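Local coordinates for protein fimbrin (Schizosaccharomyces pombe, PDB 1RT8) that binds and crosslinks actin filaments through calponin-homology domains, and serves cell polarity, cytokinesis, mating and spore formation, at residues A[283-288]-A[492-497]; A[431-436]-A[501-506]; A[288-293]-A[381-386]; A[443-448]-A[471-476]; A[57-60]-A[65-68]. All blocks are in the same frame, centred on the assembly; numbering follows the deposited sequence.

Contact 1 (A[283-288]-A[492-497]); sequences GEREAR and PEDIVA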
# COMPACT_ATOMS: atom_id res chain seq x y z
N GLY A 283 14.08 8.72 -10.69
CA GLY A 283 13.38 7.85 -11.61
C GLY A 283 12.67 6.72 -10.89
O GLY A 283 11.53 6.38 -11.22
N GLU A 284 13.34 6.12 -9.90
CA GLU A 284 12.74 5.02 -9.15
C GLU A 284 11.54 5.50 -8.34
O GLU A 284 10.52 4.80 -8.26
CB GLU A 284 13.76 4.38 -8.19
CG GLU A 284 14.82 3.50 -8.86
CD GLU A 284 14.22 2.44 -9.77
OE1 GLU A 284 13.28 1.74 -9.35
OE2 GLU A 284 14.69 2.29 -10.91
N ARG A 285 11.65 6.68 -7.74
CA ARG A 285 10.56 7.22 -6.94
C ARG A 285 9.32 7.49 -7.80
O ARG A 285 8.21 7.13 -7.41
CB ARG A 285 11.00 8.50 -6.23
CG ARG A 285 11.90 8.25 -5.02
CD ARG A 285 11.21 7.34 -4.02
NE ARG A 285 9.92 7.90 -3.59
CZ ARG A 285 8.86 7.17 -3.27
NH1 ARG A 285 8.93 5.85 -3.33
NH2 ARG A 285 7.72 7.75 -2.92
N GLU A 286 9.52 8.11 -8.96
CA GLU A 286 8.39 8.38 -9.85
C GLU A 286 7.73 7.07 -10.20
O GLU A 286 6.51 6.96 -10.18
CB GLU A 286 8.86 9.10 -11.13
CG GLU A 286 9.48 10.48 -10.90
CD GLU A 286 9.75 11.22 -12.20
OE1 GLU A 286 10.06 10.57 -13.22
OE2 GLU A 286 9.68 12.47 -12.21
N ALA A 287 8.54 6.06 -10.51
CA ALA A 287 8.04 4.74 -10.88
C ALA A 287 7.15 4.17 -9.77
O ALA A 287 6.07 3.63 -10.05
CB ALA A 287 9.20 3.78 -11.18
N ARG A 288 7.59 4.29 -8.52
CA ARG A 288 6.82 3.78 -7.39
C ARG A 288 5.55 4.58 -7.16
O ARG A 288 4.53 4.02 -6.79
CB ARG A 288 7.68 3.77 -6.12
CG ARG A 288 8.57 2.53 -6.01
CD ARG A 288 9.62 2.69 -4.90
NE ARG A 288 10.51 1.53 -4.81
CZ ARG A 288 10.16 0.34 -4.33
NH1 ARG A 288 8.93 0.13 -3.90
NH2 ARG A 288 11.05 -0.65 -4.29
N PRO A 492 7.27 11.70 2.13
CA PRO A 492 7.92 12.94 2.56
C PRO A 492 9.20 13.26 1.78
O PRO A 492 9.45 14.40 1.38
CB PRO A 492 8.19 12.69 4.03
CG PRO A 492 7.02 11.82 4.44
CD PRO A 492 6.92 10.85 3.28
N GLU A 493 10.00 12.22 1.55
CA GLU A 493 11.26 12.38 0.85
C GLU A 493 11.13 12.97 -0.55
O GLU A 493 12.06 13.59 -1.05
CB GLU A 493 11.98 11.03 0.78
CG GLU A 493 11.37 10.05 -0.19
CD GLU A 493 12.21 8.81 -0.35
OE1 GLU A 493 12.02 7.85 0.43
OE2 GLU A 493 13.08 8.79 -1.25
N ASP A 494 9.98 12.79 -1.19
CA ASP A 494 9.81 13.35 -2.52
C ASP A 494 9.74 14.88 -2.48
O ASP A 494 10.18 15.56 -3.42
CB ASP A 494 8.56 12.75 -3.17
CG ASP A 494 8.67 11.25 -3.35
OD1 ASP A 494 9.74 10.78 -3.80
OD2 ASP A 494 7.70 10.53 -3.03
N ILE A 495 9.20 15.42 -1.39
CA ILE A 495 9.13 16.86 -1.22
C ILE A 495 10.51 17.39 -0.78
O ILE A 495 11.02 18.37 -1.34
CB ILE A 495 8.06 17.24 -0.17
CG1 ILE A 495 6.66 17.01 -0.75
CG2 ILE A 495 8.24 18.68 0.28
CD1 ILE A 495 5.55 17.16 0.28
N VAL A 496 11.12 16.74 0.20
CA VAL A 496 12.44 17.16 0.70
C VAL A 496 13.48 17.19 -0.43
O VAL A 496 14.33 18.09 -0.48
CB VAL A 496 12.92 16.23 1.85
CG1 VAL A 496 14.36 16.58 2.26
CG2 VAL A 496 11.99 16.38 3.04
N ALA A 497 13.41 16.22 -1.33
CA ALA A 497 14.33 16.14 -2.46
C ALA A 497 13.85 17.01 -3.64
O ALA A 497 14.52 17.10 -4.67
CB ALA A 497 14.47 14.68 -2.90
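Arg285 and Asp494 form a two-pronged salt bridge between two calponin-homology (CH) domains, the third and the fourth, within the second actin-binding region. Arg285 lies on helix 282-296 and Asp494 on the short helix 492-496. The guanidinium meets the carboxylate side-on, and the two planes are only 5° apart. Arg285 NE gives its hydrogen to Asp494 OD1 at 2.9 Å. Arg285 NH2 gives its hydrogen to Asp494 OD2 at 2.8 Å. Both bonds are nearly straight, and each oxygen uses its syn lone pair. The arginine chain is bent at chi2 and chi3, which turns the NE side of the group to the aspartate. Arg499 also bridges to Asp494 OD1, and Leu491 N bonds to OD2, so both carboxylate oxygens have second partners. Leu502 of helix 500-511 packs against both residues. A leucine in place of Arg285 would probably leave the buried Asp494 carboxylate without this charge partner and weaken the join between the two domains. Glu493 adds a looser attraction. Its OE2 has its salt bridge with Arg499. Its carboxylate is tilted 37° from the guanidinium and takes no N-H from it; Glu493 OE2 lies 3.6 Å from Arg285 CD.

Contact 2 (A[431-436]-A[501-506]); sequences RSFRDP and RLVLHF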
# COMPACT_ATOMS: atom_id res chain seq x y z
N ARG A 431 9.45 29.88 -6.69
CA ARG A 431 9.61 30.30 -8.07
C ARG A 431 8.88 29.32 -8.98
O ARG A 431 8.21 29.72 -9.94
CB ARG A 431 11.10 30.35 -8.43
CG ARG A 431 11.38 30.81 -9.84
CD ARG A 431 12.88 31.00 -10.05
NE ARG A 431 13.16 31.57 -11.36
CZ ARG A 431 12.68 32.74 -11.79
NH1 ARG A 431 11.89 33.46 -11.00
NH2 ARG A 431 12.99 33.18 -13.00
N SER A 432 9.01 28.04 -8.65
CA SER A 432 8.39 26.97 -9.42
C SER A 432 8.47 25.69 -8.59
O SER A 432 9.11 25.67 -7.55
CB SER A 432 9.14 26.76 -10.72
OG SER A 432 10.40 26.16 -10.46
N PHE A 433 7.85 24.62 -9.08
CA PHE A 433 7.88 23.36 -8.35
C PHE A 433 9.26 22.70 -8.39
O PHE A 433 9.43 21.56 -7.96
CB PHE A 433 6.81 22.41 -8.91
CG PHE A 433 5.40 22.86 -8.62
CD1 PHE A 433 4.39 22.64 -9.55
CD2 PHE A 433 5.09 23.50 -7.43
CE1 PHE A 433 3.08 23.05 -9.29
CE2 PHE A 433 3.78 23.91 -7.16
CZ PHE A 433 2.78 23.69 -8.10
N ARG A 434 10.25 23.44 -8.89
CA ARG A 434 11.63 22.94 -8.96
C ARG A 434 12.50 23.76 -8.02
O ARG A 434 13.70 23.53 -7.91
CB ARG A 434 12.19 23.07 -10.38
CG ARG A 434 11.50 22.19 -11.41
CD ARG A 434 11.99 22.48 -12.83
NE ARG A 434 10.96 23.15 -13.62
CZ ARG A 434 10.62 24.43 -13.49
NH1 ARG A 434 11.23 25.19 -12.60
NH2 ARG A 434 9.65 24.94 -14.23
N ASP A 435 11.88 24.72 -7.34
CA ASP A 435 12.60 25.61 -6.42
C ASP A 435 13.19 24.88 -5.22
O ASP A 435 12.46 24.26 -4.44
CB ASP A 435 11.66 26.72 -5.95
CG ASP A 435 12.38 27.82 -5.19
OD1 ASP A 435 13.28 27.51 -4.39
OD2 ASP A 435 12.02 29.01 -5.39
N PRO A 436 14.52 24.96 -5.04
CA PRO A 436 15.25 24.32 -3.94
C PRO A 436 14.69 24.59 -2.54
O PRO A 436 14.74 23.73 -1.67
CB PRO A 436 16.67 24.88 -4.10
CG PRO A 436 16.77 25.07 -5.59
CD PRO A 436 15.44 25.71 -5.91
N ARG A 501 7.90 16.68 -10.56
CA ARG A 501 6.62 16.06 -10.92
C ARG A 501 5.86 15.57 -9.69
O ARG A 501 4.63 15.61 -9.66
CB ARG A 501 6.84 14.88 -11.85
CG ARG A 501 7.45 15.25 -13.18
CD ARG A 501 7.71 14.00 -13.97
NE ARG A 501 8.11 14.31 -15.33
CZ ARG A 501 8.61 13.41 -16.17
NH1 ARG A 501 8.76 12.15 -15.79
NH2 ARG A 501 8.93 13.77 -17.41
N LEU A 502 6.59 15.11 -8.69
CA LEU A 502 5.95 14.60 -7.50
C LEU A 502 5.43 15.76 -6.65
O LEU A 502 4.40 15.63 -6.00
CB LEU A 502 6.91 13.70 -6.72
CG LEU A 502 7.49 12.56 -7.58
CD1 LEU A 502 8.29 11.58 -6.72
CD2 LEU A 502 6.36 11.82 -8.29
N VAL A 503 6.14 16.88 -6.68
CA VAL A 503 5.68 18.04 -5.93
C VAL A 503 4.38 18.54 -6.58
O VAL A 503 3.43 18.88 -5.90
CB VAL A 503 6.70 19.20 -5.94
CG1 VAL A 503 6.04 20.49 -5.43
CG2 VAL A 503 7.91 18.85 -5.06
N LEU A 504 4.35 18.55 -7.91
CA LEU A 504 3.15 19.02 -8.61
C LEU A 504 1.96 18.12 -8.33
O LEU A 504 0.84 18.60 -8.14
CB LEU A 504 3.43 19.15 -10.12
CG LEU A 504 2.34 19.84 -10.97
CD1 LEU A 504 2.93 20.41 -12.27
CD2 LEU A 504 1.24 18.86 -11.26
N HIS A 505 2.19 16.80 -8.27
CA HIS A 505 1.12 15.84 -7.96
C HIS A 505 0.51 16.17 -6.59
O HIS A 505 -0.70 16.15 -6.42
CB HIS A 505 1.68 14.41 -7.96
CG HIS A 505 0.78 13.40 -7.30
ND1 HIS A 505 1.02 12.90 -6.03
CD2 HIS A 505 -0.33 12.77 -7.74
CE1 HIS A 505 0.08 12.02 -5.72
NE2 HIS A 505 -0.75 11.92 -6.75
N PHE A 506 1.37 16.47 -5.63
CA PHE A 506 0.94 16.80 -4.28
C PHE A 506 0.06 18.07 -4.28
O PHE A 506 -1.03 18.08 -3.73
CB PHE A 506 2.17 17.01 -3.39
CG PHE A 506 1.85 17.46 -1.99
CD1 PHE A 506 1.39 16.56 -1.04
CD2 PHE A 506 2.01 18.79 -1.63
CE1 PHE A 506 1.09 16.98 0.25
CE2 PHE A 506 1.72 19.22 -0.33
CZ PHE A 506 1.26 18.31 0.61
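Phe433 packs its ring on Val503 and Leu504, pinning a loop of the fourth CH domain to its C-terminal helix 500-511. The loop runs between helices 410-421 and 442-451. It makes a type I beta turn from Ser432 to Asp435, with Phe433 at the second position. The tight part of the contact is this one aromatic side chain. Its CB points toward the helix, and the ring lodges against two successive residues. CG1 of Val503 comes to the CD2 side, with Phe433 CD2 3.7 Å from Val503 CG1. Leu504 meets the CD1 and CE1 atoms, and Phe433 CD1 lies 3.7 Å from Leu504 CB. The leucine chain crosses the phenylalanine at about a right angle. With CG anti to the backbone N (chi1 -171°), Leu504 also sets its CG and CD1 beside the same two ring atoms. All three residues are buried. Met413 and Val414 of helix 410-421 and Ile507 of helix 500-511 also touch Phe433.

The solvent side lies away from the ring: Arg431 and Arg434 are exposed, Ser432 and Asp435 partly so. The CB of Arg434 points away from the helix. Here the bonds are local and polar. The turn is closed by Asp435 N and Ser432 O at 2.9 Å. Asp435 turns its carboxylate back to Arg431, just before the turn, and uses the anti lone pair of OD2. Arg431 N gives its hydrogen to Asp435 OD2 at 3.0 Å.

Contact 3 (A[288-293]-A[381-386]); sequences RVFTLW and LTLALV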
# COMPACT_ATOMS: atom_id res chain seq x y z
N ARG A 288 7.59 4.29 -8.52
CA ARG A 288 6.82 3.78 -7.39
C ARG A 288 5.55 4.58 -7.16
O ARG A 288 4.53 4.02 -6.79
CB ARG A 288 7.68 3.77 -6.12
CG ARG A 288 8.57 2.53 -6.01
CD ARG A 288 9.62 2.69 -4.90
NE ARG A 288 10.51 1.53 -4.81
CZ ARG A 288 10.16 0.34 -4.33
NH1 ARG A 288 8.93 0.13 -3.90
NH2 ARG A 288 11.05 -0.65 -4.29
N VAL A 289 5.61 5.90 -7.37
CA VAL A 289 4.45 6.77 -7.21
C VAL A 289 3.43 6.48 -8.31
O VAL A 289 2.23 6.39 -8.05
CB VAL A 289 4.85 8.27 -7.27
CG1 VAL A 289 3.60 9.14 -7.32
CG2 VAL A 289 5.69 8.63 -6.03
N PHE A 290 3.91 6.36 -9.55
CA PHE A 290 3.05 6.08 -10.69
C PHE A 290 2.42 4.70 -10.54
O PHE A 290 1.27 4.48 -10.94
CB PHE A 290 3.83 6.16 -12.01
CG PHE A 290 4.32 7.55 -12.36
CD1 PHE A 290 5.18 7.74 -13.44
CD2 PHE A 290 3.93 8.65 -11.62
CE1 PHE A 290 5.63 9.02 -13.78
CE2 PHE A 290 4.37 9.94 -11.95
CZ PHE A 290 5.23 10.12 -13.03
N THR A 291 3.19 3.76 -9.99
CA THR A 291 2.71 2.40 -9.78
C THR A 291 1.52 2.43 -8.82
O THR A 291 0.51 1.79 -9.06
CB THR A 291 3.80 1.48 -9.17
OG1 THR A 291 4.78 1.19 -10.17
CG2 THR A 291 3.19 0.16 -8.68
N LEU A 292 1.66 3.18 -7.73
CA LEU A 292 0.58 3.29 -6.76
C LEU A 292 -0.62 3.93 -7.44
O LEU A 292 -1.75 3.47 -7.29
CB LEU A 292 1.02 4.14 -5.56
CG LEU A 292 2.05 3.55 -4.60
CD1 LEU A 292 2.64 4.65 -3.73
CD2 LEU A 292 1.39 2.47 -3.73
N TRP A 293 -0.38 4.99 -8.20
CA TRP A 293 -1.47 5.68 -8.88
C TRP A 293 -2.22 4.77 -9.85
O TRP A 293 -3.43 4.59 -9.74
CB TRP A 293 -0.94 6.91 -9.62
CG TRP A 293 -2.02 7.62 -10.38
CD1 TRP A 293 -3.12 8.23 -9.86
CD2 TRP A 293 -2.13 7.74 -11.81
NE1 TRP A 293 -3.91 8.73 -10.87
CE2 TRP A 293 -3.33 8.44 -12.07
CE3 TRP A 293 -1.34 7.32 -12.88
CZ2 TRP A 293 -3.75 8.74 -13.37
CZ3 TRP A 293 -1.76 7.62 -14.18
CH2 TRP A 293 -2.96 8.32 -14.41
N LEU A 381 11.07 7.30 -21.39
CA LEU A 381 9.85 7.49 -22.17
C LEU A 381 8.62 6.82 -21.55
O LEU A 381 7.49 7.29 -21.77
CB LEU A 381 10.09 7.03 -23.61
CG LEU A 381 11.29 7.74 -24.28
CD1 LEU A 381 11.43 7.28 -25.73
CD2 LEU A 381 11.11 9.25 -24.22
N THR A 382 8.81 5.76 -20.78
CA THR A 382 7.67 5.10 -20.14
C THR A 382 7.18 6.02 -19.01
O THR A 382 5.97 6.19 -18.82
CB THR A 382 8.03 3.72 -19.56
OG1 THR A 382 8.41 2.84 -20.63
CG2 THR A 382 6.83 3.11 -18.84
N LEU A 383 8.12 6.61 -18.28
CA LEU A 383 7.76 7.53 -17.20
C LEU A 383 7.11 8.78 -17.78
O LEU A 383 6.17 9.32 -17.21
CB LEU A 383 9.01 7.94 -16.42
CG LEU A 383 9.66 6.94 -15.46
CD1 LEU A 383 11.03 7.46 -15.09
CD2 LEU A 383 8.79 6.78 -14.21
N ALA A 384 7.62 9.25 -18.92
CA ALA A 384 7.08 10.44 -19.55
C ALA A 384 5.63 10.24 -20.00
O ALA A 384 4.79 11.13 -19.83
CB ALA A 384 7.96 10.84 -20.75
N LEU A 385 5.33 9.07 -20.57
CA LEU A 385 3.97 8.80 -21.01
C LEU A 385 3.01 8.69 -19.83
O LEU A 385 1.93 9.27 -19.85
CB LEU A 385 3.91 7.52 -21.85
CG LEU A 385 2.51 6.98 -22.18
CD1 LEU A 385 1.71 8.02 -22.95
CD2 LEU A 385 2.65 5.70 -23.02
N VAL A 386 3.39 7.95 -18.79
CA VAL A 386 2.49 7.84 -17.65
C VAL A 386 2.31 9.21 -17.01
O VAL A 386 1.20 9.58 -16.62
CB VAL A 386 2.99 6.82 -16.60
CG1 VAL A 386 2.09 6.83 -15.38
CG2 VAL A 386 3.03 5.43 -17.21
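Phe290 reaches from helix 282-296 to Leu383 and Val386 on helix 379-397. Its CG stands anti to the carbonyl carbon (chi1 -67°), and its CB points at the opposing helix. The CD1-CE1 side of the ring makes the closest ring contacts. Phe290 CD1 is 3.8 Å from Val386 CG1. The same Phe290 CD1 is also 3.8 Å from Leu383 CD2, so one ring carbon sits beside two methyl groups. The two partners come in differently. Val386 and Phe290 slide past each other in opposite directions, with the valine methyl running along CB, CG and CD1. Leu383 instead crosses the phenylalanine at about a right angle. Its CB bond runs neither to nor from the other helix, yet CD2 bends round to the ring. Further out, Phe290 CE1 lies 3.5 Å from Leu383 O, a backbone oxygen.

These two helices belong to the core of the third CH domain, an all-helical fold. The axes of the two short segments come within 11.0 Å, and their directions differ by 45°. At this spacing the gap is spanned by side chains, and no hydrogen bond crosses it.

Trp293, one turn after Phe290, has a different first torsion, with CG anti to the backbone N (chi1 178°). This brings the edge of the indole to the valine. Trp293 CZ3 lies 4.1 Å from Val386 CG1, close to the indole plane. Val386 CG1 thus touches both aromatic residues. Phe306 of helix 306-309 covers Phe290 and Leu383, while Leu316 of helix 314-323 touches Val386.

Contact 4 (A[443-448]-A[471-476]); sequences FVLDVL and IQNARL
Leu445 packs on Asn473 and Leu476 in a buried helix-to-helix contact inside the fourth CH domain. It joins helix 442-451 to helix 467-483. No hydrogen bond passes between the two segments. Leu445 points its CB toward the other helix, and its two methyls divide the work. Leu445 CD1 lies 3.6 Å from Asn473 CB and at a similar distance from the amide oxygen. Leu445 CD2 turns to the next turn of the helix, 4.0 Å from Leu476 CD2. Leu445 CD2 also lies 3.7 Å from Asn473 O. The leucine crosses both partners at about a right angle. Leu476 has CG anti to its own N (chi1 174°), which sets its CG and CD2 beside Leu445 CD2. The amide of Asn473 is buried but well matched. Its ND2 bonds to Thr440 O and its OD1 accepts from Thr462 N. The side chain therefore ties helix 467-483 to Thr440, just before helix 442-451, and to Thr462 in the loop that leads into its own helix. Ala477 of helix 467-483 also touches Leu445, and Val461 adds cover from a loop. Around the pair, Pro492 of helix 492-496 packs on Ala474, while Phe443 of helix 442-451 meets helix 410-421.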
# COMPACT_ATOMS: atom_id res chain seq x y z
N PHE A 443 7.12 25.37 2.97
CA PHE A 443 6.20 25.87 1.95
C PHE A 443 4.92 25.03 1.88
O PHE A 443 3.82 25.59 1.87
CB PHE A 443 6.87 25.86 0.57
CG PHE A 443 5.97 26.35 -0.52
CD1 PHE A 443 5.59 27.68 -0.58
CD2 PHE A 443 5.47 25.46 -1.47
CE1 PHE A 443 4.72 28.13 -1.58
CE2 PHE A 443 4.60 25.90 -2.46
CZ PHE A 443 4.22 27.24 -2.52
N VAL A 444 5.04 23.70 1.83
CA VAL A 444 3.85 22.86 1.75
C VAL A 444 2.95 23.01 2.98
O VAL A 444 1.73 22.95 2.88
CB VAL A 444 4.18 21.36 1.49
CG1 VAL A 444 4.83 21.23 0.11
CG2 VAL A 444 5.10 20.80 2.59
N LEU A 445 3.56 23.20 4.15
CA LEU A 445 2.78 23.40 5.36
C LEU A 445 2.06 24.77 5.28
O LEU A 445 0.92 24.91 5.74
CB LEU A 445 3.68 23.31 6.60
CG LEU A 445 4.19 21.89 6.90
CD1 LEU A 445 5.28 21.93 7.95
CD2 LEU A 445 3.03 21.02 7.37
N ASP A 446 2.71 25.76 4.68
CA ASP A 446 2.09 27.09 4.51
C ASP A 446 0.90 27.01 3.55
O ASP A 446 -0.12 27.69 3.74
CB ASP A 446 3.08 28.11 3.95
CG ASP A 446 4.07 28.60 4.99
OD1 ASP A 446 3.82 28.40 6.19
OD2 ASP A 446 5.08 29.20 4.59
N VAL A 447 1.03 26.20 2.50
CA VAL A 447 -0.06 26.04 1.54
C VAL A 447 -1.26 25.48 2.29
O VAL A 447 -2.38 25.97 2.15
CB VAL A 447 0.32 25.06 0.42
CG1 VAL A 447 -0.88 24.83 -0.49
CG2 VAL A 447 1.49 25.61 -0.39
N LEU A 448 -1.02 24.44 3.08
CA LEU A 448 -2.07 23.79 3.86
C LEU A 448 -2.68 24.76 4.86
O LEU A 448 -3.88 24.71 5.16
CB LEU A 448 -1.50 22.56 4.57
CG LEU A 448 -1.15 21.38 3.65
CD1 LEU A 448 -0.16 20.43 4.31
CD2 LEU A 448 -2.43 20.64 3.32
N ILE A 471 11.99 16.28 6.63
CA ILE A 471 11.13 15.11 6.47
C ILE A 471 9.96 15.13 7.45
O ILE A 471 8.86 14.70 7.11
CB ILE A 471 11.93 13.79 6.65
CG1 ILE A 471 12.70 13.46 5.37
CG2 ILE A 471 10.98 12.63 6.93
CD1 ILE A 471 13.65 14.53 4.92
N GLN A 472 10.19 15.62 8.67
CA GLN A 472 9.11 15.70 9.66
C GLN A 472 8.06 16.72 9.19
O GLN A 472 6.86 16.51 9.37
CB GLN A 472 9.68 16.11 11.02
CG GLN A 472 10.70 15.13 11.55
CD GLN A 472 11.34 15.58 12.85
OE1 GLN A 472 12.24 14.92 13.37
NE2 GLN A 472 10.88 16.71 13.38
N ASN A 473 8.52 17.82 8.61
CA ASN A 473 7.60 18.83 8.11
C ASN A 473 6.77 18.23 6.96
O ASN A 473 5.55 18.40 6.90
CB ASN A 473 8.36 20.06 7.58
CG ASN A 473 8.76 21.03 8.68
OD1 ASN A 473 8.25 20.98 9.79
ND2 ASN A 473 9.68 21.93 8.35
N ALA A 474 7.45 17.52 6.07
CA ALA A 474 6.79 16.89 4.92
C ALA A 474 5.81 15.81 5.34
O ALA A 474 4.71 15.70 4.78
CB ALA A 474 7.84 16.32 3.97
N ARG A 475 6.19 15.01 6.34
CA ARG A 475 5.34 13.93 6.84
C ARG A 475 4.09 14.51 7.50
O ARG A 475 3.00 13.94 7.40
CB ARG A 475 6.13 13.09 7.86
CG ARG A 475 5.37 11.89 8.40
CD ARG A 475 6.29 11.02 9.26
NE ARG A 475 7.37 10.45 8.46
CZ ARG A 475 8.63 10.35 8.87
NH1 ARG A 475 8.99 10.80 10.07
NH2 ARG A 475 9.55 9.80 8.08
N LEU A 476 4.27 15.63 8.18
CA LEU A 476 3.16 16.31 8.84
C LEU A 476 2.23 16.87 7.76
O LEU A 476 1.02 16.76 7.86
CB LEU A 476 3.67 17.46 9.71
CG LEU A 476 2.60 18.34 10.35
CD1 LEU A 476 1.77 17.52 11.33
CD2 LEU A 476 3.26 19.53 11.06

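Contact 5 (A[57-60]-A[65-68]); sequences LIND and TIDE
Asn59 reaches from helix 52-61 to the loop that follows it and binds its backbone with both ends of the amide. The contact lies in the first CH domain. Asn59 OD1 accepts from two successive backbone nitrogens. The bond from Ile66 N to Asn59 OD1 is 2.9 Å long and nearly straight at 176°. The one from Thr65 N to Asn59 OD1 is weak, for its angle is only 120° at 2.8 Å. On the donor side, Asn59 ND2 gives one bond to Ile66 O at 2.9 Å. The amide thus pairs with both N and O of Ile66. Asn59 ND2 gives a longer bond to Glu68 OE2, 3.3 Å, which lies near the amide plane. The carboxylate is met on its anti side. Its other oxygen, OE1, forms a salt bridge with Lys56, so Glu68 links two residues of the helix. Thr65 OG1 has its partner in Val62 O. A leucine in place of Asn59 would probably leave Ile66 N and Ile66 O without these mates and cost Glu68 OE2 its bond from the amide.

An apolar patch lies beside the polar one. Ile58 CG2 is 3.8 Å from Ile66 CD1, and Ile58 CG2 is also 3.8 Å from Thr65 CB. Helix 82-99 covers this patch through Met99, Ser95 and Val91, and Ile127 of helix 117-131 touches Ile58. Just beyond, Asp67 N bonds to Ser479 OG of helix 467-483, where the first CH domain meets the fourth.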
# COMPACT_ATOMS: atom_id res chain seq x y z
N LEU A 57 -2.67 0.87 13.86
CA LEU A 57 -2.38 -0.36 13.13
C LEU A 57 -1.59 -0.03 11.86
O LEU A 57 -0.63 -0.73 11.49
CB LEU A 57 -3.68 -1.08 12.78
CG LEU A 57 -3.53 -2.43 12.10
CD1 LEU A 57 -2.81 -3.40 13.04
CD2 LEU A 57 -4.91 -2.97 11.74
N ILE A 58 -1.97 1.06 11.20
CA ILE A 58 -1.29 1.49 9.99
C ILE A 58 0.19 1.80 10.23
O ILE A 58 1.04 1.45 9.42
CB ILE A 58 -1.97 2.73 9.41
CG1 ILE A 58 -3.32 2.32 8.81
CG2 ILE A 58 -1.04 3.42 8.40
CD1 ILE A 58 -4.10 3.46 8.23
N ASN A 59 0.50 2.48 11.34
CA ASN A 59 1.89 2.80 11.63
C ASN A 59 2.70 1.60 12.10
O ASN A 59 3.92 1.62 12.05
CB ASN A 59 2.00 3.94 12.65
CG ASN A 59 1.96 5.30 12.00
OD1 ASN A 59 2.40 5.47 10.87
ND2 ASN A 59 1.44 6.29 12.72
N ASP A 60 2.01 0.56 12.57
CA ASP A 60 2.71 -0.66 12.99
C ASP A 60 3.06 -1.42 11.71
O ASP A 60 4.16 -1.96 11.58
CB ASP A 60 1.81 -1.53 13.88
CG ASP A 60 2.45 -2.87 14.22
OD1 ASP A 60 1.94 -3.92 13.75
OD2 ASP A 60 3.46 -2.88 14.96
N THR A 65 3.81 6.24 8.53
CA THR A 65 2.86 6.57 7.48
C THR A 65 2.02 7.76 7.94
O THR A 65 1.71 8.67 7.17
CB THR A 65 1.93 5.39 7.18
OG1 THR A 65 2.71 4.28 6.72
CG2 THR A 65 0.92 5.75 6.11
N ILE A 66 1.66 7.75 9.22
CA ILE A 66 0.84 8.81 9.78
C ILE A 66 1.55 9.57 10.90
O ILE A 66 2.10 8.95 11.81
CB ILE A 66 -0.48 8.24 10.34
CG1 ILE A 66 -1.25 7.54 9.22
CG2 ILE A 66 -1.31 9.35 10.96
CD1 ILE A 66 -2.44 6.74 9.73
N ASP A 67 1.55 10.90 10.82
CA ASP A 67 2.13 11.76 11.86
C ASP A 67 0.94 11.85 12.79
O ASP A 67 -0.00 12.60 12.54
CB ASP A 67 2.45 13.16 11.32
CG ASP A 67 3.05 14.08 12.39
OD1 ASP A 67 2.64 13.99 13.57
OD2 ASP A 67 3.92 14.91 12.04
N GLU A 68 0.98 11.07 13.87
CA GLU A 68 -0.14 11.03 14.81
C GLU A 68 -0.55 12.35 15.44
O GLU A 68 -1.63 12.46 16.01
CB GLU A 68 0.14 9.97 15.88
CG GLU A 68 0.59 8.65 15.28
CD GLU A 68 0.54 7.51 16.28
OE1 GLU A 68 0.56 7.79 17.50
OE2 GLU A 68 0.50 6.33 15.85

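How the contacts relate
From the N terminus, contact 5 comes first and closes a short loop after helix 52-61 in the first CH domain. Contact 1 then opens on helix 282-296 and spans the third and fourth CH domains. Contact 3 shares Arg288 with it and is nested inside its loop, closing the third domain on itself. Contact 2 opens at 431-436, and contact 4 opens and closes inside it. Contact 1 closes at 492-497 before contact 2 does at 501-506, so these two cross; Asp494 touches Leu502 where they meet. Contacts 2 and 4 meet through Phe506 and Val444. Contact 5 touches contact 4 where Asp67 packs on Leu476, bringing the first and fourth domains together.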